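Local coordinates for CELL division inhibitor (Pyrococcus furiosus, PDB 1G3Q), which probably hydrolyses ATP as a MinD-type ATPase of the cell division apparatus and is captured here with ADP and magnesium bound, at residues A[3-8]-A[164-169]; A[126-131]-A[155-160]; A[137-142]-A[187-192]. All coordinates share one frame; numbering follows the deposited sequence.

In the fold
The three contacts lie on one half of an alpha-beta-alpha layered P-loop fold. Contact 1 joins strands 3-8 and 164-173, which flank strand 136-141 in the sheet; that middle strand itself takes part in contact 3 with the end of helix 182-189. Contact 2 pairs helices 125-131 and 145-160 over the sheet. The centres of contacts 1 and 2 lie about 11 Å apart. Those of contacts 1 and 3 are about 10 Å apart, and those of contacts 2 and 3 about 14 Å. Along the chain contact 2 is nested within contact 1, while contact 3 interlocks with both. The packing borders strand 3-8, which leads into the P-loop, one part of the nucleotide site.

Contact 1 of 3, residues A[3-8]-A[164-169]; sequences RIISIV and AILGFV
Leu-166 reaches across to Ile-5 and Arg-3 with its two methyl groups, each given mainly to one partner. CD1 of Leu-166 touches both branches of the isoleucine, lying 3.9 Å from Ile-5 CD1 and 4.0 Å from Ile-5 CG2; the two side chains cross at about a right angle. The second methyl, Leu-166 CD2, approaches the guanidinium of Arg-3 at its edge, near the plane, 3.9 Å from Arg-3 NH2; this is van der Waals contact with a polar nitrogen. The arginine is brought there by a chain that runs straight at first and then bends at chi3 (64°), turning its end toward the leucine.

The CA atoms of Ile-5 and Leu-166 are 8.9 Å apart, a separation that reflects strand 136-141 lying between 3-8 and 164-173, three parallel strands of the mixed sheet. The side chains span this gap on one face. The middle strand supplies Glu-136, whose carboxylate forms a salt bridge with Arg-3 NH2 and whose side chain also touches Leu-166. Arg-3 NH1 is hydrogen-bonded to the carbonyl oxygen of Ile-233, in the C-terminal helix 221-235 that packs on this face.

A long arginine suits the start of the strand, since it can span to both the acid and the helix end, while branched aliphatic side chains reach over the intervening strand to meet. Chemically, the contact sets an apolar edge beside the salt bridge of the buried Arg-3: the methyl at the guanidinium edge probably limits water there, and low water access would probably favour the pairing with Glu-136.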
loop_
_atom_site.group_PDB
_atom_site.type_symbol
_atom_site.label_atom_id
_atom_site.label_comp_id
_atom_site.label_asym_id
_atom_site.label_seq_id
_atom_site.Cartn_x
_atom_site.Cartn_y
_atom_site.Cartn_z
ATOM N N ARG A 3 14.049 -0.585 0.073
ATOM C CA ARG A 3 13.202 -0.224 1.207
ATOM C C ARG A 3 11.852 -0.929 1.103
ATOM O O ARG A 3 11.099 -0.712 0.148
ATOM C CB ARG A 3 12.974 1.289 1.262
ATOM C CG ARG A 3 14.212 2.101 1.614
ATOM C CD ARG A 3 13.927 3.595 1.547
ATOM N NE ARG A 3 12.931 4.025 2.526
ATOM C CZ ARG A 3 12.402 5.244 2.558
ATOM N NH1 ARG A 3 12.774 6.149 1.666
ATOM N NH2 ARG A 3 11.502 5.562 3.477
ATOM N N ILE A 4 11.546 -1.768 2.086
ATOM C CA ILE A 4 10.282 -2.495 2.090
ATOM C C ILE A 4 9.315 -1.793 3.036
ATOM O O ILE A 4 9.501 -1.788 4.257
ATOM C CB ILE A 4 10.491 -3.961 2.518
ATOM C CG1 ILE A 4 11.612 -4.581 1.675
ATOM C CG2 ILE A 4 9.198 -4.759 2.315
ATOM C CD1 ILE A 4 11.860 -6.063 1.952
ATOM N N ILE A 5 8.281 -1.196 2.458
ATOM C CA ILE A 5 7.300 -0.447 3.223
ATOM C C ILE A 5 5.906 -1.069 3.217
ATOM O O ILE A 5 5.312 -1.281 2.156
ATOM C CB ILE A 5 7.182 0.986 2.670
ATOM C CG1 ILE A 5 8.573 1.627 2.582
ATOM C CG2 ILE A 5 6.254 1.803 3.550
ATOM C CD1 ILE A 5 8.570 3.026 1.967
ATOM N N SER A 6 5.385 -1.352 4.406
ATOM C CA SER A 6 4.050 -1.922 4.527
ATOM C C SER A 6 3.022 -0.795 4.599
ATOM O O SER A 6 3.147 0.118 5.417
ATOM C CB SER A 6 3.950 -2.794 5.784
ATOM O OG SER A 6 4.847 -3.889 5.718
ATOM N N ILE A 7 2.018 -0.858 3.727
ATOM C CA ILE A 7 0.953 0.142 3.686
ATOM C C ILE A 7 -0.150 -0.489 4.522
ATOM O O ILE A 7 -0.784 -1.448 4.091
ATOM C CB ILE A 7 0.458 0.367 2.241
ATOM C CG1 ILE A 7 1.652 0.639 1.320
ATOM C CG2 ILE A 7 -0.522 1.532 2.195
ATOM C CD1 ILE A 7 2.517 1.816 1.747
ATOM N N VAL A 8 -0.385 0.061 5.709
ATOM C CA VAL A 8 -1.347 -0.530 6.637
ATOM C C VAL A 8 -2.461 0.366 7.155
ATOM O O VAL A 8 -2.472 1.574 6.925
ATOM C CB VAL A 8 -0.594 -1.083 7.864
ATOM C CG1 VAL A 8 0.580 -1.940 7.407
ATOM C CG2 VAL A 8 -0.086 0.076 8.727
ATOM N N ALA A 164 10.060 0.236 11.430
ATOM C CA ALA A 164 10.236 1.675 11.562
ATOM C C ALA A 164 8.950 2.326 11.067
ATOM O O ALA A 164 8.562 2.147 9.907
ATOM C CB ALA A 164 11.417 2.138 10.718
ATOM N N ILE A 165 8.279 3.065 11.944
ATOM C CA ILE A 165 7.034 3.724 11.576
ATOM C C ILE A 165 7.338 5.088 10.971
ATOM O O ILE A 165 7.692 6.034 11.678
ATOM C CB ILE A 165 6.114 3.909 12.797
ATOM C CG1 ILE A 165 6.067 2.617 13.620
ATOM C CG2 ILE A 165 4.717 4.298 12.333
ATOM C CD1 ILE A 165 5.624 1.381 12.843
ATOM N N LEU A 166 7.196 5.178 9.653
ATOM C CA LEU A 166 7.468 6.407 8.918
ATOM C C LEU A 166 6.537 7.544 9.304
ATOM O O LEU A 166 6.948 8.705 9.365
ATOM C CB LEU A 166 7.338 6.150 7.416
ATOM C CG LEU A 166 8.264 5.101 6.804
ATOM C CD1 LEU A 166 7.918 4.912 5.332
ATOM C CD2 LEU A 166 9.707 5.543 6.958
ATOM N N GLY A 167 5.280 7.202 9.558
ATOM C CA GLY A 167 4.289 8.200 9.913
ATOM C C GLY A 167 2.953 7.768 9.346
ATOM O O GLY A 167 2.761 6.584 9.064
ATOM N N PHE A 168 2.030 8.706 9.163
ATOM C CA PHE A 168 0.725 8.346 8.631
ATOM C C PHE A 168 0.204 9.282 7.548
ATOM O O PHE A 168 0.679 10.408 7.385
ATOM C CB PHE A 168 -0.299 8.247 9.771
ATOM C CG PHE A 168 -0.804 9.578 10.272
ATOM C CD1 PHE A 168 -2.072 10.032 9.920
ATOM C CD2 PHE A 168 -0.024 10.365 11.117
ATOM C CE1 PHE A 168 -2.562 11.246 10.402
ATOM C CE2 PHE A 168 -0.503 11.583 11.606
ATOM C CZ PHE A 168 -1.774 12.024 11.248
ATOM N N VAL A 169 -0.775 8.781 6.802
ATOM C CA VAL A 169 -1.415 9.533 5.736
ATOM C C VAL A 169 -2.869 9.720 6.138
ATOM O O VAL A 169 -3.545 8.757 6.508
ATOM C CB VAL A 169 -1.376 8.761 4.393
ATOM C CG1 VAL A 169 -2.168 9.518 3.331
ATOM C CG2 VAL A 169 0.068 8.566 3.943
#

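Contact 2 of 3, residues A[126-131]-A[155-160]; sequences DAMSAM and GIVLKK
Met-131 and Leu-158 meet without any flat group between them; neither they nor the second pair, Met-128 and Val-157, has a ring, so the helices interlock through methyls, methylenes and sulfur. Leu-158 lays its fork against Met-131: CD2 of Leu-158 is 3.6 Å from Met-131 CB, and the other methyl, CD1, is 4.0 Å from Met-131 SD. The two side chains cross at about a right angle, and both leucine methyls lie close to the sulfur. Further along, only the tip of Met-128 takes part. Bends at chi2 (-61°) and chi3 (-57°) curl its chain so that CE comes 4.0 Å from Val-157 CG1, although the base of the side chain does not aim at the other helix.

Below this layer, Met-131 and Leu-158 both rest on Val-8 of strand 3-8, and Leu-158 also touches Ile-165. The helices thus pack against each other and onto the sheet together. Unbranched methionine suits such a junction because its flexible thioether can follow the outline of a branched neighbour. The join is held by van der Waals contact and the burial of apolar surface, with no directional bond between the two segments.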
loop_
_atom_site.group_PDB
_atom_site.type_symbol
_atom_site.label_atom_id
_atom_site.label_comp_id
_atom_site.label_asym_id
_atom_site.label_seq_id
_atom_site.Cartn_x
_atom_site.Cartn_y
_atom_site.Cartn_z
ATOM N N ASP A 126 -3.606 -13.089 8.121
ATOM C CA ASP A 126 -3.226 -12.531 6.827
ATOM C C ASP A 126 -2.659 -11.121 6.975
ATOM O O ASP A 126 -1.627 -10.797 6.387
ATOM C CB ASP A 126 -4.428 -12.507 5.875
ATOM C CG ASP A 126 -4.780 -13.883 5.343
ATOM O OD1 ASP A 126 -4.185 -14.879 5.810
ATOM O OD2 ASP A 126 -5.656 -13.970 4.455
ATOM N N ALA A 127 -3.334 -10.289 7.762
ATOM C CA ALA A 127 -2.897 -8.913 7.976
ATOM C C ALA A 127 -1.504 -8.854 8.594
ATOM O O ALA A 127 -0.636 -8.121 8.118
ATOM C CB ALA A 127 -3.894 -8.178 8.869
ATOM N N MET A 128 -1.293 -9.628 9.653
ATOM C CA MET A 128 -0.001 -9.648 10.331
ATOM C C MET A 128 1.114 -10.175 9.435
ATOM O O MET A 128 2.214 -9.622 9.415
ATOM C CB MET A 128 -0.080 -10.498 11.601
ATOM C CG MET A 128 -0.937 -9.907 12.708
ATOM S SD MET A 128 -0.351 -8.300 13.295
ATOM C CE MET A 128 1.310 -8.697 13.790
ATOM N N SER A 129 0.829 -11.244 8.698
ATOM C CA SER A 129 1.819 -11.844 7.805
ATOM C C SER A 129 2.296 -10.852 6.748
ATOM O O SER A 129 3.475 -10.816 6.403
ATOM C CB SER A 129 1.231 -13.074 7.112
ATOM O OG SER A 129 0.823 -14.040 8.061
ATOM N N ALA A 130 1.370 -10.052 6.237
ATOM C CA ALA A 130 1.698 -9.069 5.215
ATOM C C ALA A 130 2.473 -7.904 5.821
ATOM O O ALA A 130 3.568 -7.576 5.364
ATOM C CB ALA A 130 0.417 -8.563 4.543
ATOM N N MET A 131 1.912 -7.288 6.855
ATOM C CA MET A 131 2.562 -6.152 7.500
ATOM C C MET A 131 3.966 -6.489 7.985
ATOM O O MET A 131 4.891 -5.691 7.821
ATOM C CB MET A 131 1.724 -5.652 8.682
ATOM C CG MET A 131 0.334 -5.172 8.297
ATOM S SD MET A 131 -0.535 -4.409 9.677
ATOM C CE MET A 131 -0.931 -5.875 10.660
ATOM N N GLY A 155 -0.026 0.534 14.463
ATOM C CA GLY A 155 1.302 1.121 14.440
ATOM C C GLY A 155 2.117 0.711 15.652
ATOM O O GLY A 155 3.304 0.396 15.539
ATOM N N ILE A 156 1.478 0.714 16.817
ATOM C CA ILE A 156 2.152 0.332 18.051
ATOM C C ILE A 156 2.609 -1.120 17.952
ATOM O O ILE A 156 3.734 -1.452 18.322
ATOM C CB ILE A 156 1.216 0.497 19.268
ATOM C CG1 ILE A 156 0.771 1.958 19.374
ATOM C CG2 ILE A 156 1.929 0.066 20.545
ATOM C CD1 ILE A 156 -0.160 2.243 20.534
ATOM N N VAL A 157 1.737 -1.982 17.438
ATOM C CA VAL A 157 2.071 -3.393 17.287
ATOM C C VAL A 157 3.271 -3.553 16.361
ATOM O O VAL A 157 4.237 -4.242 16.693
ATOM C CB VAL A 157 0.884 -4.198 16.709
ATOM C CG1 VAL A 157 1.331 -5.611 16.368
ATOM C CG2 VAL A 157 -0.260 -4.237 17.717
ATOM N N LEU A 158 3.209 -2.916 15.197
ATOM C CA LEU A 158 4.299 -3.002 14.233
ATOM C C LEU A 158 5.584 -2.412 14.807
ATOM O O LEU A 158 6.673 -2.923 14.560
ATOM C CB LEU A 158 3.920 -2.276 12.938
ATOM C CG LEU A 158 2.722 -2.863 12.185
ATOM C CD1 LEU A 158 2.440 -2.032 10.940
ATOM C CD2 LEU A 158 3.008 -4.312 11.811
ATOM N N LYS A 159 5.454 -1.333 15.570
ATOM C CA LYS A 159 6.620 -0.700 16.173
ATOM C C LYS A 159 7.317 -1.692 17.102
ATOM O O LYS A 159 8.543 -1.826 17.078
ATOM C CB LYS A 159 6.200 0.540 16.963
ATOM C CG LYS A 159 7.369 1.341 17.511
ATOM C CD LYS A 159 6.886 2.554 18.286
ATOM C CE LYS A 159 8.057 3.383 18.795
ATOM N NZ LYS A 159 7.590 4.527 19.627
ATOM N N LYS A 160 6.526 -2.393 17.911
ATOM C CA LYS A 160 7.062 -3.378 18.843
ATOM C C LYS A 160 7.637 -4.574 18.089
ATOM O O LYS A 160 8.559 -5.237 18.569
ATOM C CB LYS A 160 5.965 -3.845 19.805
ATOM C CG LYS A 160 5.398 -2.728 20.676
ATOM C CD LYS A 160 4.278 -3.221 21.586
ATOM C CE LYS A 160 3.778 -2.103 22.487
ATOM N NZ LYS A 160 2.656 -2.539 23.364
#

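Contact 3 of 3, residues A[137-142]-A[187-192]; sequences ALLVTN and DVMEVP
In the layered P-loop fold, the crossover from strand 164-173 to strand 193-198 passes through helix 182-189, and here the end of that helix settles over strand 136-141. Leu-139 and Met-189 form the nearest pair of the apolar packing: Leu-139 CD1 is 3.7 Å from Met-189 CE. They slide past each other in opposite directions, with the two methyls in contact. The methionine bends at chi2 (-55°) and chi3, which folds its end round to the leucine. The same leucine methyl, CD1, also touches Val-191, 4.0 Å from its CG2, this time crossing at about a right angle.

The positive phi of Glu-190 (75°), where the chain leaves the helix, goes with a turn after which Val-191 faces the sheet, just before the next strand begins. Leucine suits the strand position because its fork can serve two sides: CD1 goes to the helix end, while CD2 reaches the CA of Gly-155 in helix 145-160. Phe-168, from the neighbouring strand 164-173, touches Leu-139, Met-189 and Val-191, so all three share one aromatic side chain.

A side-chain hydrogen bond lies at the end of the strand. Thr-141 points toward 187-192, stopping just short of contact, and packs on Cys-147, Leu-148 and Thr-151 of helix 145-160. Threonine fits there because its methyl can join the apolar layer while its hydroxyl is paired locally: OG1 of Thr-141 donates to the carbonyl oxygen of Asn-142 at 3.0 Å, lying in the carbonyl plane on a lone pair, with a C=O...donor angle of 124°.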
loop_
_atom_site.group_PDB
_atom_site.type_symbol
_atom_site.label_atom_id
_atom_site.label_comp_id
_atom_site.label_asym_id
_atom_site.label_seq_id
_atom_site.Cartn_x
_atom_site.Cartn_y
_atom_site.Cartn_z
ATOM N N ALA A 137 6.712 1.062 7.977
ATOM C CA ALA A 137 5.262 1.075 7.899
ATOM C C ALA A 137 4.706 2.474 7.667
ATOM O O ALA A 137 5.116 3.441 8.314
ATOM C CB ALA A 137 4.662 0.483 9.176
ATOM N N LEU A 138 3.779 2.571 6.722
ATOM C CA LEU A 138 3.126 3.834 6.419
ATOM C C LEU A 138 1.673 3.629 6.819
ATOM O O LEU A 138 0.944 2.878 6.173
ATOM C CB LEU A 138 3.216 4.157 4.923
ATOM C CG LEU A 138 2.512 5.447 4.484
ATOM C CD1 LEU A 138 3.150 6.641 5.181
ATOM C CD2 LEU A 138 2.606 5.607 2.971
ATOM N N LEU A 139 1.260 4.286 7.895
ATOM C CA LEU A 139 -0.103 4.149 8.381
ATOM C C LEU A 139 -1.084 4.923 7.514
ATOM O O LEU A 139 -0.848 6.083 7.175
ATOM C CB LEU A 139 -0.202 4.642 9.831
ATOM C CG LEU A 139 0.887 4.188 10.811
ATOM C CD1 LEU A 139 0.533 4.680 12.213
ATOM C CD2 LEU A 139 1.013 2.676 10.803
ATOM N N VAL A 140 -2.182 4.271 7.148
ATOM C CA VAL A 140 -3.214 4.908 6.342
ATOM C C VAL A 140 -4.486 4.948 7.177
ATOM O O VAL A 140 -4.927 3.923 7.696
ATOM C CB VAL A 140 -3.489 4.123 5.040
ATOM C CG1 VAL A 140 -4.606 4.791 4.263
ATOM C CG2 VAL A 140 -2.224 4.060 4.195
ATOM N N THR A 141 -5.070 6.132 7.308
ATOM C CA THR A 141 -6.276 6.291 8.104
ATOM C C THR A 141 -7.190 7.373 7.549
ATOM O O THR A 141 -6.781 8.182 6.719
ATOM C CB THR A 141 -5.922 6.675 9.554
ATOM O OG1 THR A 141 -7.119 6.759 10.339
ATOM C CG2 THR A 141 -5.218 8.027 9.579
ATOM N N ASN A 142 -8.434 7.370 8.012
ATOM C CA ASN A 142 -9.403 8.374 7.602
ATOM C C ASN A 142 -9.595 9.297 8.804
ATOM O O ASN A 142 -9.147 8.979 9.904
ATOM C CB ASN A 142 -10.723 7.718 7.197
ATOM C CG ASN A 142 -10.567 6.797 6.001
ATOM O OD1 ASN A 142 -9.762 7.059 5.103
ATOM N ND2 ASN A 142 -11.347 5.722 5.973
ATOM N N ASP A 187 -2.023 14.983 16.291
ATOM C CA ASP A 187 -1.953 15.029 17.746
ATOM C C ASP A 187 -2.462 13.710 18.320
ATOM O O ASP A 187 -1.983 13.247 19.355
ATOM C CB ASP A 187 -2.792 16.202 18.273
ATOM C CG ASP A 187 -2.754 16.324 19.793
ATOM O OD1 ASP A 187 -1.647 16.298 20.372
ATOM O OD2 ASP A 187 -3.835 16.457 20.406
ATOM N N VAL A 188 -3.423 13.100 17.632
ATOM C CA VAL A 188 -3.999 11.831 18.068
ATOM C C VAL A 188 -3.121 10.636 17.710
ATOM O O VAL A 188 -2.831 9.793 18.558
ATOM C CB VAL A 188 -5.392 11.606 17.435
ATOM C CG1 VAL A 188 -5.903 10.214 17.775
ATOM C CG2 VAL A 188 -6.363 12.661 17.929
ATOM N N MET A 189 -2.703 10.574 16.450
ATOM C CA MET A 189 -1.874 9.479 15.953
ATOM C C MET A 189 -0.554 9.264 16.688
ATOM O O MET A 189 -0.107 8.127 16.843
ATOM C CB MET A 189 -1.594 9.677 14.464
ATOM C CG MET A 189 -2.820 9.512 13.587
ATOM S SD MET A 189 -3.605 7.908 13.855
ATOM C CE MET A 189 -2.412 6.819 13.085
ATOM N N GLU A 190 0.069 10.352 17.128
ATOM C CA GLU A 190 1.344 10.279 17.836
ATOM C C GLU A 190 2.519 9.992 16.904
ATOM O O GLU A 190 3.632 9.724 17.357
ATOM C CB GLU A 190 1.292 9.220 18.944
ATOM C CG GLU A 190 0.325 9.552 20.070
ATOM C CD GLU A 190 0.499 8.645 21.274
ATOM O OE1 GLU A 190 0.304 7.417 21.139
ATOM O OE2 GLU A 190 0.836 9.167 22.357
ATOM N N VAL A 191 2.262 10.039 15.600
ATOM C CA VAL A 191 3.303 9.824 14.599
ATOM C C VAL A 191 3.199 10.951 13.577
ATOM O O VAL A 191 2.130 11.532 13.395
ATOM C CB VAL A 191 3.153 8.460 13.889
ATOM C CG1 VAL A 191 3.425 7.333 14.874
ATOM C CG2 VAL A 191 1.761 8.329 13.292
ATOM N N PRO A 192 4.309 11.275 12.899
ATOM C CA PRO A 192 4.339 12.345 11.897
ATOM C C PRO A 192 3.299 12.239 10.786
ATOM O O PRO A 192 3.114 11.175 10.189
ATOM C CB PRO A 192 5.761 12.259 11.342
ATOM C CG PRO A 192 6.542 11.713 12.491
ATOM C CD PRO A 192 5.632 10.641 13.021
#